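Local atomic coordinates of decapping and exoribonuclease protein 1 (Kluyveromyces lactis, PDB entry 4GPS), a protein that removes NAD caps and other 5'-end caps from RNA and degrades RNA in the 5'-to-3' direction, using a divalent metal cation. Residues Val116-Tyr119 against Trp125-Lys128; Pro206-Leu211 against Asn387-Ser392; Lys233-Thr238 against Gly329-Tyr334. All coordinates share one frame; numbering follows the deposited sequence.

Contact 1 (Val116-Tyr119 against Trp125-Lys128)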
ATOM      1  N   VAL A 116      11.188  19.896  -8.914  1.00 48.74           N
ATOM      2  CA  VAL A 116      10.240  18.845  -9.222  1.00 47.29           C
ATOM      3  C   VAL A 116       8.791  19.278  -8.877  1.00 49.18           C
ATOM      4  O   VAL A 116       7.865  19.006  -9.646  1.00 48.87           O
ATOM      5  CB  VAL A 116      10.626  17.529  -8.464  1.00 47.93           C
ATOM      6  CG1 VAL A 116       9.526  16.481  -8.602  1.00 40.54           C
ATOM      7  CG2 VAL A 116      11.942  16.984  -9.006  1.00 44.00           C
ATOM      8  N   CYS A 117       8.575  19.943  -7.740  1.00 48.53           N
ATOM      9  CA  CYS A 117       7.206  20.371  -7.388  1.00 48.14           C
ATOM     10  C   CYS A 117       6.739  21.375  -8.414  1.00 48.15           C
ATOM     11  O   CYS A 117       5.571  21.367  -8.826  1.00 47.99           O
ATOM     12  CB  CYS A 117       7.138  21.028  -6.001  1.00 47.74           C
ATOM     13  SG  CYS A 117       7.676  19.996  -4.624  1.00 53.84           S
ATOM     14  N   THR A 118       7.663  22.249  -8.813  1.00 49.27           N
ATOM     15  CA  THR A 118       7.385  23.273  -9.826  1.00 51.03           C
ATOM     16  C   THR A 118       7.089  22.596 -11.188  1.00 49.76           C
ATOM     17  O   THR A 118       6.174  22.990 -11.907  1.00 46.94           O
ATOM     18  CB  THR A 118       8.590  24.270  -9.966  1.00 52.16           C
ATOM     19  OG1 THR A 118       8.696  25.070  -8.771  1.00 48.48           O
ATOM     20  CG2 THR A 118       8.415  25.176 -11.206  1.00 49.31           C
ATOM     21  N   TYR A 119       7.874  21.587 -11.542  1.00 45.90           N
ATOM     22  CA  TYR A 119       7.621  20.884 -12.770  1.00 45.19           C
ATOM     23  C   TYR A 119       6.220  20.284 -12.736  1.00 50.38           C
ATOM     24  O   TYR A 119       5.525  20.305 -13.730  1.00 48.40           O
ATOM     25  CB  TYR A 119       8.603  19.746 -12.957  1.00 47.07           C
ATOM     26  CG  TYR A 119       8.253  18.897 -14.159  1.00 49.88           C
ATOM     27  CD1 TYR A 119       8.397  19.399 -15.468  1.00 49.57           C
ATOM     28  CD2 TYR A 119       7.769  17.596 -14.002  1.00 47.50           C
ATOM     29  CE1 TYR A 119       8.065  18.613 -16.587  1.00 45.06           C
ATOM     30  CE2 TYR A 119       7.438  16.806 -15.115  1.00 47.18           C
ATOM     31  CZ  TYR A 119       7.586  17.322 -16.387  1.00 46.44           C
ATOM     32  OH  TYR A 119       7.236  16.547 -17.456  1.00 52.63           O
ATOM     33  N   TRP A 125       9.427  22.332 -17.208  1.00 54.70           N
ATOM     34  CA  TRP A 125      10.636  22.634 -16.453  1.00 59.92           C
ATOM     35  C   TRP A 125      10.950  24.133 -16.475  1.00 65.18           C
ATOM     36  O   TRP A 125      10.652  24.809 -17.461  1.00 66.66           O
ATOM     37  CB  TRP A 125      11.823  21.869 -17.050  1.00 59.79           C
ATOM     38  CG  TRP A 125      11.677  20.397 -16.988  1.00 53.77           C
ATOM     39  CD1 TRP A 125      11.306  19.566 -18.001  1.00 53.68           C
ATOM     40  CD2 TRP A 125      11.816  19.582 -15.823  1.00 53.99           C
ATOM     41  NE1 TRP A 125      11.191  18.276 -17.537  1.00 53.30           N
ATOM     42  CE2 TRP A 125      11.501  18.257 -16.201  1.00 55.53           C
ATOM     43  CE3 TRP A 125      12.178  19.840 -14.492  1.00 55.53           C
ATOM     44  CZ2 TRP A 125      11.537  17.189 -15.290  1.00 50.24           C
ATOM     45  CZ3 TRP A 125      12.217  18.771 -13.586  1.00 51.85           C
ATOM     46  CH2 TRP A 125      11.896  17.466 -13.996  1.00 46.98           C
ATOM     47  N   GLU A 126      11.543  24.654 -15.402  1.00 69.44           N
ATOM     48  CA  GLU A 126      11.925  26.072 -15.345  1.00 73.29           C
ATOM     49  C   GLU A 126      12.794  26.431 -16.556  1.00 72.84           C
ATOM     50  O   GLU A 126      12.552  27.431 -17.227  1.00 73.37           O
ATOM     51  CB  GLU A 126      12.734  26.363 -14.090  1.00 76.45           C
ATOM     52  CG  GLU A 126      11.989  26.156 -12.805  1.00 86.38           C
ATOM     53  CD  GLU A 126      12.928  26.002 -11.621  1.00 89.12           C
ATOM     54  OE1 GLU A 126      13.752  26.916 -11.395  1.00 89.30           O
ATOM     55  OE2 GLU A 126      12.842  24.965 -10.928  1.00 87.22           O
ATOM     56  N   ASN A 127      13.804  25.597 -16.814  1.00 72.00           N
ATOM     57  CA  ASN A 127      14.738  25.772 -17.931  1.00 69.25           C
ATOM     58  C   ASN A 127      15.543  24.495 -18.233  1.00 68.12           C
ATOM     59  O   ASN A 127      15.412  23.499 -17.532  1.00 66.87           O
ATOM     60  CB  ASN A 127      15.704  26.905 -17.614  1.00 65.07           C
ATOM     61  CG  ASN A 127      16.318  26.766 -16.244  1.00 63.62           C
ATOM     62  OD1 ASN A 127      15.975  27.509 -15.318  1.00 62.08           O
ATOM     63  ND2 ASN A 127      17.220  25.799 -16.096  1.00 60.44           N
ATOM     64  N   LYS A 128      16.379  24.550 -19.269  1.00 68.26           N
ATOM     65  CA  LYS A 128      17.210  23.418 -19.679  1.00 70.97           C
ATOM     66  C   LYS A 128      18.132  22.913 -18.583  1.00 66.57           C
ATOM     67  O   LYS A 128      18.288  21.707 -18.418  1.00 63.47           O
ATOM     68  CB  LYS A 128      18.078  23.772 -20.904  1.00 76.03           C
ATOM     69  CG  LYS A 128      17.402  23.654 -22.268  1.00 86.58           C
ATOM     70  CD  LYS A 128      17.305  22.212 -22.770  1.00 92.29           C
ATOM     71  CE  LYS A 128      15.899  21.622 -22.594  1.00 95.76           C
ATOM     72  NZ  LYS A 128      14.824  22.413 -23.267  1.00 94.50           N
TER
HETATM   73  O   HOH W   1      11.320  25.591  -8.695  1.00 52.87           O

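Contact 2 (Pro206-Leu211 against Asn387-Ser392)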
ATOM      1  N   PRO A 206      -5.570  -9.192  23.490  1.00 56.82           N
ATOM      2  CA  PRO A 206      -6.559  -9.279  24.571  1.00 53.13           C
ATOM      3  C   PRO A 206      -7.634  -8.207  24.508  1.00 54.10           C
ATOM      4  O   PRO A 206      -8.728  -8.408  25.046  1.00 53.96           O
ATOM      5  CB  PRO A 206      -5.714  -9.219  25.845  1.00 54.00           C
ATOM      6  CG  PRO A 206      -4.371  -8.691  25.390  1.00 57.56           C
ATOM      7  CD  PRO A 206      -4.193  -9.269  24.008  1.00 55.17           C
ATOM      8  N   ASP A 207      -7.352  -7.078  23.851  1.00 50.42           N
ATOM      9  CA  ASP A 207      -8.376  -6.046  23.730  1.00 47.18           C
ATOM     10  C   ASP A 207      -9.317  -6.329  22.534  1.00 51.71           C
ATOM     11  O   ASP A 207     -10.231  -5.563  22.219  1.00 52.36           O
ATOM     12  CB  ASP A 207      -7.749  -4.644  23.642  1.00 48.87           C
ATOM     13  CG  ASP A 207      -6.893  -4.414  22.385  1.00 54.97           C
ATOM     14  OD1 ASP A 207      -6.708  -5.306  21.507  1.00 51.91           O
ATOM     15  OD2 ASP A 207      -6.392  -3.275  22.302  1.00 58.08           O
ATOM     16  N   LYS A 208      -9.065  -7.450  21.869  1.00 53.33           N
ATOM     17  CA  LYS A 208      -9.884  -7.909  20.752  1.00 50.70           C
ATOM     18  C   LYS A 208      -9.620  -7.257  19.400  1.00 49.38           C
ATOM     19  O   LYS A 208     -10.290  -7.571  18.410  1.00 48.37           O
ATOM     20  CB  LYS A 208     -11.363  -7.834  21.142  1.00 49.45           C
ATOM     21  CG  LYS A 208     -11.705  -8.802  22.293  1.00 53.78           C
ATOM     22  CD  LYS A 208     -11.412 -10.250  21.880  1.00 56.65           C
ATOM     23  CE  LYS A 208     -11.388 -11.203  23.066  1.00 64.65           C
ATOM     24  NZ  LYS A 208     -10.154 -10.989  23.908  1.00 74.43           N
ATOM     25  N   ASN A 209      -8.655  -6.344  19.355  1.00 44.12           N
ATOM     26  CA  ASN A 209      -8.283  -5.752  18.083  1.00 45.27           C
ATOM     27  C   ASN A 209      -7.281  -6.768  17.500  1.00 42.76           C
ATOM     28  O   ASN A 209      -6.741  -7.586  18.232  1.00 45.48           O
ATOM     29  CB  ASN A 209      -7.682  -4.363  18.305  1.00 42.04           C
ATOM     30  CG  ASN A 209      -8.747  -3.342  18.590  1.00 44.82           C
ATOM     31  OD1 ASN A 209      -8.573  -2.411  19.400  1.00 41.93           O
ATOM     32  ND2 ASN A 209      -9.881  -3.511  17.919  1.00 43.06           N
ATOM     33  N   ILE A 210      -7.060  -6.735  16.196  1.00 42.64           N
ATOM     34  CA  ILE A 210      -6.178  -7.693  15.539  1.00 40.11           C
ATOM     35  C   ILE A 210      -4.915  -7.094  14.915  1.00 41.68           C
ATOM     36  O   ILE A 210      -4.968  -6.153  14.118  1.00 42.80           O
ATOM     37  CB  ILE A 210      -6.965  -8.454  14.447  1.00 42.42           C
ATOM     38  CG1 ILE A 210      -8.152  -9.185  15.083  1.00 43.07           C
ATOM     39  CG2 ILE A 210      -6.057  -9.445  13.734  1.00 41.44           C
ATOM     40  CD1 ILE A 210      -9.200  -9.670  14.117  1.00 41.75           C
ATOM     41  N   LEU A 211      -3.773  -7.674  15.266  1.00 41.30           N
ATOM     42  CA  LEU A 211      -2.500  -7.220  14.742  1.00 42.34           C
ATOM     43  C   LEU A 211      -2.060  -8.136  13.624  1.00 41.94           C
ATOM     44  O   LEU A 211      -1.975  -9.338  13.816  1.00 43.59           O
ATOM     45  CB  LEU A 211      -1.442  -7.246  15.846  1.00 43.40           C
ATOM     46  CG  LEU A 211      -0.023  -6.876  15.416  1.00 45.62           C
ATOM     47  CD1 LEU A 211      -0.000  -5.468  14.866  1.00 42.21           C
ATOM     48  CD2 LEU A 211       0.910  -6.979  16.618  1.00 49.52           C
ATOM     49  N   ASN A 387     -14.153 -14.922  11.869  1.00 49.98           N
ATOM     50  CA  ASN A 387     -13.485 -16.166  12.137  1.00 49.02           C
ATOM     51  C   ASN A 387     -12.291 -16.096  13.094  1.00 49.93           C
ATOM     52  O   ASN A 387     -12.091 -17.018  13.908  1.00 46.89           O
ATOM     53  CB  ASN A 387     -13.120 -16.835  10.809  1.00 52.21           C
ATOM     54  CG  ASN A 387     -14.332 -17.477  10.143  1.00 52.33           C
ATOM     55  OD1 ASN A 387     -14.910 -18.418  10.676  1.00 54.84           O
ATOM     56  ND2 ASN A 387     -14.722 -16.967   8.990  1.00 54.19           N
ATOM     57  N   LEU A 388     -11.496 -15.031  13.045  1.00 46.99           N
ATOM     58  CA  LEU A 388     -10.392 -15.004  14.002  1.00 49.82           C
ATOM     59  C   LEU A 388     -10.973 -14.808  15.395  1.00 51.75           C
ATOM     60  O   LEU A 388     -10.442 -15.355  16.363  1.00 53.75           O
ATOM     61  CB  LEU A 388      -9.366 -13.910  13.684  1.00 45.38           C
ATOM     62  CG  LEU A 388      -8.553 -14.255  12.440  1.00 47.81           C
ATOM     63  CD1 LEU A 388      -7.869 -13.047  11.906  1.00 49.62           C
ATOM     64  CD2 LEU A 388      -7.557 -15.315  12.785  1.00 46.75           C
ATOM     65  N   LEU A 389     -12.069 -14.056  15.510  1.00 50.41           N
ATOM     66  CA  LEU A 389     -12.652 -13.850  16.831  1.00 53.91           C
ATOM     67  C   LEU A 389     -13.292 -15.141  17.330  1.00 57.83           C
ATOM     68  O   LEU A 389     -13.129 -15.508  18.490  1.00 58.20           O
ATOM     69  CB  LEU A 389     -13.690 -12.733  16.814  1.00 50.69           C
ATOM     70  CG  LEU A 389     -13.111 -11.345  16.572  1.00 51.82           C
ATOM     71  CD1 LEU A 389     -14.227 -10.340  16.692  1.00 43.44           C
ATOM     72  CD2 LEU A 389     -11.992 -11.057  17.570  1.00 47.28           C
ATOM     73  N   LEU A 390     -14.013 -15.829  16.450  1.00 56.07           N
ATOM     74  CA  LEU A 390     -14.646 -17.071  16.823  1.00 56.46           C
ATOM     75  C   LEU A 390     -13.597 -18.087  17.307  1.00 58.29           C
ATOM     76  O   LEU A 390     -13.731 -18.661  18.389  1.00 54.41           O
ATOM     77  CB  LEU A 390     -15.420 -17.641  15.636  1.00 57.83           C
ATOM     78  CG  LEU A 390     -16.112 -18.968  15.946  1.00 61.08           C
ATOM     79  CD1 LEU A 390     -17.026 -18.737  17.133  1.00 59.49           C
ATOM     80  CD2 LEU A 390     -16.905 -19.481  14.742  1.00 58.59           C
ATOM     81  N   LEU A 391     -12.545 -18.294  16.512  1.00 58.99           N
ATOM     82  CA  LEU A 391     -11.497 -19.250  16.872  1.00 59.22           C
ATOM     83  C   LEU A 391     -10.734 -18.901  18.138  1.00 62.65           C
ATOM     84  O   LEU A 391     -10.344 -19.791  18.868  1.00 62.74           O
ATOM     85  CB  LEU A 391     -10.483 -19.405  15.736  1.00 56.23           C
ATOM     86  CG  LEU A 391     -10.904 -20.158  14.478  1.00 54.39           C
ATOM     87  CD1 LEU A 391      -9.772 -20.167  13.484  1.00 54.90           C
ATOM     88  CD2 LEU A 391     -11.311 -21.570  14.845  1.00 57.70           C
ATOM     89  N   SER A 392     -10.543 -17.614  18.409  1.00 66.94           N
ATOM     90  CA  SER A 392      -9.771 -17.192  19.577  1.00 74.44           C
ATOM     91  C   SER A 392     -10.446 -17.379  20.933  1.00 76.42           C
ATOM     92  O   SER A 392      -9.756 -17.452  21.952  1.00 76.90           O
ATOM     93  CB  SER A 392      -9.294 -15.727  19.428  1.00 76.00           C
ATOM     94  OG  SER A 392     -10.315 -14.779  19.726  1.00 79.09           O
TER

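Contact 3 (Lys233-Thr238 against Gly329-Tyr334)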
ATOM      1  N   LYS A 233      17.472  -7.309  -7.994  1.00 66.78           N
ATOM      2  CA  LYS A 233      18.349  -6.275  -7.451  1.00 68.37           C
ATOM      3  C   LYS A 233      18.539  -5.009  -8.279  1.00 67.27           C
ATOM      4  O   LYS A 233      18.722  -3.933  -7.716  1.00 65.95           O
ATOM      5  CB  LYS A 233      19.738  -6.866  -7.145  1.00 75.81           C
ATOM      6  CG  LYS A 233      19.753  -7.926  -6.048  1.00 85.81           C
ATOM      7  CD  LYS A 233      21.176  -8.438  -5.759  1.00 94.86           C
ATOM      8  CE  LYS A 233      21.182  -9.498  -4.636  1.00 99.69           C
ATOM      9  NZ  LYS A 233      22.553  -9.973  -4.235  1.00 99.68           N
ATOM     10  N   LYS A 234      18.518  -5.129  -9.605  1.00 66.00           N
ATOM     11  CA  LYS A 234      18.720  -3.978 -10.476  1.00 60.60           C
ATOM     12  C   LYS A 234      17.489  -3.078 -10.506  1.00 60.13           C
ATOM     13  O   LYS A 234      17.610  -1.865 -10.332  1.00 57.27           O
ATOM     14  CB  LYS A 234      19.063  -4.438 -11.896  1.00 65.30           C
ATOM     15  CG  LYS A 234      19.648  -3.353 -12.785  1.00 73.39           C
ATOM     16  CD  LYS A 234      20.928  -3.820 -13.484  1.00 80.20           C
ATOM     17  CE  LYS A 234      21.590  -2.673 -14.249  1.00 84.09           C
ATOM     18  NZ  LYS A 234      22.710  -3.113 -15.129  1.00 84.77           N
ATOM     19  N   ILE A 235      16.312  -3.672 -10.715  1.00 57.22           N
ATOM     20  CA  ILE A 235      15.072  -2.913 -10.781  1.00 58.01           C
ATOM     21  C   ILE A 235      14.869  -2.174  -9.461  1.00 61.18           C
ATOM     22  O   ILE A 235      14.544  -0.981  -9.431  1.00 60.74           O
ATOM     23  CB  ILE A 235      13.838  -3.830 -11.052  1.00 57.82           C
ATOM     24  CG1 ILE A 235      13.704  -4.150 -12.537  1.00 60.15           C
ATOM     25  CG2 ILE A 235      12.552  -3.123 -10.634  1.00 56.30           C
ATOM     26  CD1 ILE A 235      14.821  -4.932 -13.122  1.00 66.66           C
ATOM     27  N   CYS A 236      15.080  -2.888  -8.366  1.00 63.97           N
ATOM     28  CA  CYS A 236      14.916  -2.306  -7.039  1.00 65.80           C
ATOM     29  C   CYS A 236      15.902  -1.140  -6.804  1.00 63.36           C
ATOM     30  O   CYS A 236      15.535  -0.113  -6.227  1.00 65.30           O
ATOM     31  CB  CYS A 236      15.059  -3.413  -5.988  1.00 68.60           C
ATOM     32  SG  CYS A 236      15.196  -2.843  -4.329  1.00 79.27           S
ATOM     33  N   TYR A 237      17.132  -1.281  -7.283  1.00 59.89           N
ATOM     34  CA  TYR A 237      18.124  -0.226  -7.149  1.00 57.83           C
ATOM     35  C   TYR A 237      17.800   1.035  -7.962  1.00 57.68           C
ATOM     36  O   TYR A 237      18.048   2.144  -7.496  1.00 56.52           O
ATOM     37  CB  TYR A 237      19.504  -0.734  -7.562  1.00 58.21           C
ATOM     38  CG  TYR A 237      20.545   0.357  -7.568  1.00 59.63           C
ATOM     39  CD1 TYR A 237      21.285   0.658  -6.424  1.00 67.28           C
ATOM     40  CD2 TYR A 237      20.738   1.145  -8.695  1.00 62.37           C
ATOM     41  CE1 TYR A 237      22.187   1.724  -6.412  1.00 69.03           C
ATOM     42  CE2 TYR A 237      21.623   2.205  -8.695  1.00 63.47           C
ATOM     43  CZ  TYR A 237      22.343   2.492  -7.557  1.00 68.99           C
ATOM     44  OH  TYR A 237      23.205   3.556  -7.574  1.00 71.02           O
ATOM     45  N   THR A 238      17.281   0.892  -9.185  1.00 57.93           N
ATOM     46  CA  THR A 238      16.968   2.093  -9.978  1.00 56.20           C
ATOM     47  C   THR A 238      15.822   2.831  -9.284  1.00 54.10           C
ATOM     48  O   THR A 238      15.670   4.040  -9.449  1.00 53.46           O
ATOM     49  CB  THR A 238      16.578   1.779 -11.475  1.00 58.39           C
ATOM     50  OG1 THR A 238      15.157   1.675 -11.588  1.00 61.01           O
ATOM     51  CG2 THR A 238      17.230   0.480 -11.962  1.00 53.57           C
ATOM     52  N   GLY A 329       8.455   7.890 -12.537  1.00 37.84           N
ATOM     53  CA  GLY A 329       9.619   8.168 -13.351  1.00 41.99           C
ATOM     54  C   GLY A 329       9.768   7.017 -14.337  1.00 42.64           C
ATOM     55  O   GLY A 329      10.063   5.885 -13.935  1.00 42.83           O
ATOM     56  N   PHE A 330       9.537   7.289 -15.615  1.00 40.66           N
ATOM     57  CA  PHE A 330       9.651   6.249 -16.627  1.00 41.70           C
ATOM     58  C   PHE A 330      11.054   6.285 -17.171  1.00 41.80           C
ATOM     59  O   PHE A 330      11.581   7.349 -17.500  1.00 43.30           O
ATOM     60  CB  PHE A 330       8.651   6.478 -17.763  1.00 39.60           C
ATOM     61  CG  PHE A 330       7.216   6.442 -17.327  1.00 39.49           C
ATOM     62  CD1 PHE A 330       6.556   7.601 -16.968  1.00 42.30           C
ATOM     63  CD2 PHE A 330       6.506   5.248 -17.316  1.00 41.67           C
ATOM     64  CE1 PHE A 330       5.196   7.570 -16.606  1.00 40.93           C
ATOM     65  CE2 PHE A 330       5.152   5.213 -16.952  1.00 38.47           C
ATOM     66  CZ  PHE A 330       4.505   6.380 -16.600  1.00 35.60           C
ATOM     67  N   ARG A 331      11.675   5.124 -17.244  1.00 41.52           N
ATOM     68  CA  ARG A 331      13.026   5.081 -17.765  1.00 48.38           C
ATOM     69  C   ARG A 331      13.034   4.355 -19.090  1.00 49.33           C
ATOM     70  O   ARG A 331      12.179   3.516 -19.336  1.00 46.63           O
ATOM     71  CB  ARG A 331      13.983   4.373 -16.790  1.00 48.02           C
ATOM     72  CG  ARG A 331      13.701   2.905 -16.627  1.00 48.29           C
ATOM     73  CD  ARG A 331      14.733   2.207 -15.731  1.00 54.04           C
ATOM     74  NE  ARG A 331      14.483   0.762 -15.743  1.00 56.42           N
ATOM     75  CZ  ARG A 331      13.449   0.180 -15.138  1.00 55.94           C
ATOM     76  NH1 ARG A 331      12.572   0.914 -14.450  1.00 50.83           N
ATOM     77  NH2 ARG A 331      13.256  -1.128 -15.265  1.00 59.55           N
ATOM     78  N   ASN A 332      14.003   4.707 -19.937  1.00 52.07           N
ATOM     79  CA  ASN A 332      14.203   4.070 -21.240  1.00 53.63           C
ATOM     80  C   ASN A 332      14.593   2.622 -20.904  1.00 55.35           C
ATOM     81  O   ASN A 332      15.426   2.396 -20.018  1.00 53.64           O
ATOM     82  CB  ASN A 332      15.361   4.760 -21.960  1.00 50.39           C
ATOM     83  CG  ASN A 332      15.548   4.263 -23.366  1.00 47.53           C
ATOM     84  OD1 ASN A 332      14.784   4.618 -24.260  1.00 47.55           O
ATOM     85  ND2 ASN A 332      16.559   3.425 -23.571  1.00 44.31           N
ATOM     86  N   SER A 333      14.012   1.642 -21.590  1.00 59.96           N
ATOM     87  CA  SER A 333      14.329   0.238 -21.291  1.00 62.71           C
ATOM     88  C   SER A 333      15.796  -0.077 -21.534  1.00 63.57           C
ATOM     89  O   SER A 333      16.443  -0.717 -20.703  1.00 66.54           O
ATOM     90  CB  SER A 333      13.472  -0.714 -22.138  1.00 65.18           C
ATOM     91  OG  SER A 333      12.083  -0.514 -21.890  1.00 75.82           O
ATOM     92  N   TYR A 334      16.326   0.397 -22.656  1.00 61.65           N
ATOM     93  CA  TYR A 334      17.702   0.110 -23.009  1.00 63.12           C
ATOM     94  C   TYR A 334      18.781   0.861 -22.246  1.00 61.10           C
ATOM     95  O   TYR A 334      19.718   0.262 -21.707  1.00 60.22           O
ATOM     96  CB  TYR A 334      17.931   0.354 -24.503  1.00 70.34           C
ATOM     97  CG  TYR A 334      19.346   0.007 -24.902  1.00 80.40           C
ATOM     98  CD1 TYR A 334      19.821  -1.301 -24.750  1.00 82.98           C
ATOM     99  CD2 TYR A 334      20.252   0.991 -25.330  1.00 84.06           C
ATOM    100  CE1 TYR A 334      21.160  -1.627 -24.999  1.00 87.55           C
ATOM    101  CE2 TYR A 334      21.605   0.671 -25.586  1.00 86.23           C
ATOM    102  CZ  TYR A 334      22.045  -0.645 -25.411  1.00 88.36           C
ATOM    103  OH  TYR A 334      23.362  -0.997 -25.619  1.00 91.33           O
TER

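Contact 1 (Val116-Tyr119 against Trp125-Lys128)
Tyr119 sends CG anti to its own backbone N (chi1 173°), which carries the ring off helix 114-122 and onto the indole of Trp125. Trp125 starts from a CB that points away from the helix. Its chi1 of -62° sets CG beside the backbone N, and the indole swings back over the tyrosine. The two rings form an offset stack. The tyrosine centroid lies 4.0 Å from that of the six-membered ring of Trp125, with the planes at 16°. The overlap falls on the CD1-CE1 side of the phenol. Tyr119 CD1 sits 3.4 Å from Trp125 CE2, over the middle of the indole, and Tyr119 CE1 comes within 3.3 Å of Trp125 NE1. Tyr119 CB adds a CH-pi contact over the face of the six-membered ring, 4.0 Å from its centroid. The backbone N of Trp125 lies at the edge of the tyrosine ring. Tyr119 OH makes a weak hydrogen bond to Leu341 O.

A short loop joins helix 114-122 to helix 128-131, with Asn127 at the N-cap position of the second. Phe134 also meets the indole ring, and Val130 and Lys131 touch it. An alanine in place of Trp125 would probably cost Tyr119 its stacking partner and leave its ring held less firmly.

The second link is polar and runs through water. A single water lies 2.7 Å from Thr118 OG1 and donates to Glu126 OE2 at 2.8 Å. Thr118 OG1 also hydrogen-bonds to Pro114 O, one turn back in the helix. Beside this bridge the methyl CG2 of Thr118 meets Glu126 CG at 4.0 Å, the two side chains crossing at about a right angle.

Contact 2 (Pro206-Leu211 against Asn387-Ser392)
Leu388 and Leu389 of helix 370-393 supply the apolar side of this contact, against Ile210 and Lys208. Ile210 points its CB toward the helix. The terminal methyl Ile210 CD1 meets Leu388 CD1 at 4.3 Å. Leu389 carries CG anti to its carbonyl carbon (chi1 -68°), and its CD2 methyl then reaches the turn at Lys208. Leu389 CD2 lies 4.0 Å from the backbone atom Lys208 O. Leu389 CD2 is also 4.4 Å from Lys208 CD, so it touches the aliphatic part of the lysine and not its charge. Both leucines meet other strands as well. Leu388 touches Met202 and Val204 of strand 198-204, and Leu389 touches Thr176.

The polar bonds hold each side separately. Asp207 OD1 accepts from Asn209 N at 3.1 Å, with an N-H...acceptor angle of 161°. This is an Asx turn, and the N-H comes from above the carboxylate plane. The other carboxylate oxygen, Asp207 OD2, bonds to an outside partner, Tyr164 OH. Lys208 folds back on the turn. Lys208 NZ donates to Pro206 O at 3.2 Å, from 52° out of the carbonyl plane. On the helix, Ser392 OG donates to Leu389 O at 3.2 Å, and this hydroxyl is thereby turned back onto its own helix.

Residues 206-209 lie in the loop that joins antiparallel strands 198-204 and 210-213, a beta hairpin. The long helix packs across this hairpin and also reaches Phe400 on strand 399-404. The joint is made by leucine methyls against an isoleucine methyl, a lysine methylene and a backbone carbonyl oxygen. The hydrogen bonds shape each partner separately, and the direct contact is light van der Waals packing without directional bonds.

Contact 3 (Lys233-Thr238 against Gly329-Tyr334)
Arg331 reaches from the end of strand 325-331 to two side chains of helix 233-246, Ile235 and Thr238. The meeting of Thr238 with the guanidinium is polar in make-up, yet it is not a hydrogen bond. Thr238 OG1 lies over one face of the group, 3.9 Å from Arg331 NH1. The N-H bonds of a guanidinium lie in its plane, so a hydroxyl above the face is poorly placed to accept from them. Thr238 OG1 is also 4.2 Å from Arg331 CD. The strongest polar partner of Thr238 OG1 is Ser296 OG, on strand 290-297.

The van der Waals contact with Ile235 is smaller. Ile235 sits one helical turn before Thr238. Ile235 CG1 approaches Arg331 NH2 obliquely at 4.1 Å, and the two side chains cross at about a right angle. Arg331 gets there through its torsions. Its CG stands between the backbone N and the carbonyl carbon, the crowded position (chi1 67°). The extended chain from CG to NE then carries the guanidinium across to the helix.

A backbone bond joins Arg331 to Ser297 of the parallel strand 290-297. At the start of the helix, the side chain of Asn232 accepts from Ile235 N through OD1.

The arrangement flanks the metal centre of a PD-(D/E)XK nuclease fold. Strand 290-297 carries the metal ligands Glu293 and Ile294. The side chain of Thr238 is about 9 Å from that of the metal ligand Glu243, on its own helix. The side chain of Arg331 is about 9 Å from that of Lys295, which probably binds substrate as in related enzymes.

In the fold
Contact 3 is the one nearest the active site and lies beside the metal site. Contact 1 lies on the surface, with its centre about 22 Å from that of contact 3 and nearest atoms about 9 Å apart. The Trp125 side chain is about 12 Å from that of Ile294, a metal ligand. Contact 2 lies on the other side of the chain's centre from both, away from the annotated sites. Its centre is about 51 Å from the centre of contact 1 and about 42 Å from that of contact 3. Strand 210-213 of contact 2 is followed in the chain by helix 233-246 of contact 3. The three contacts do not touch.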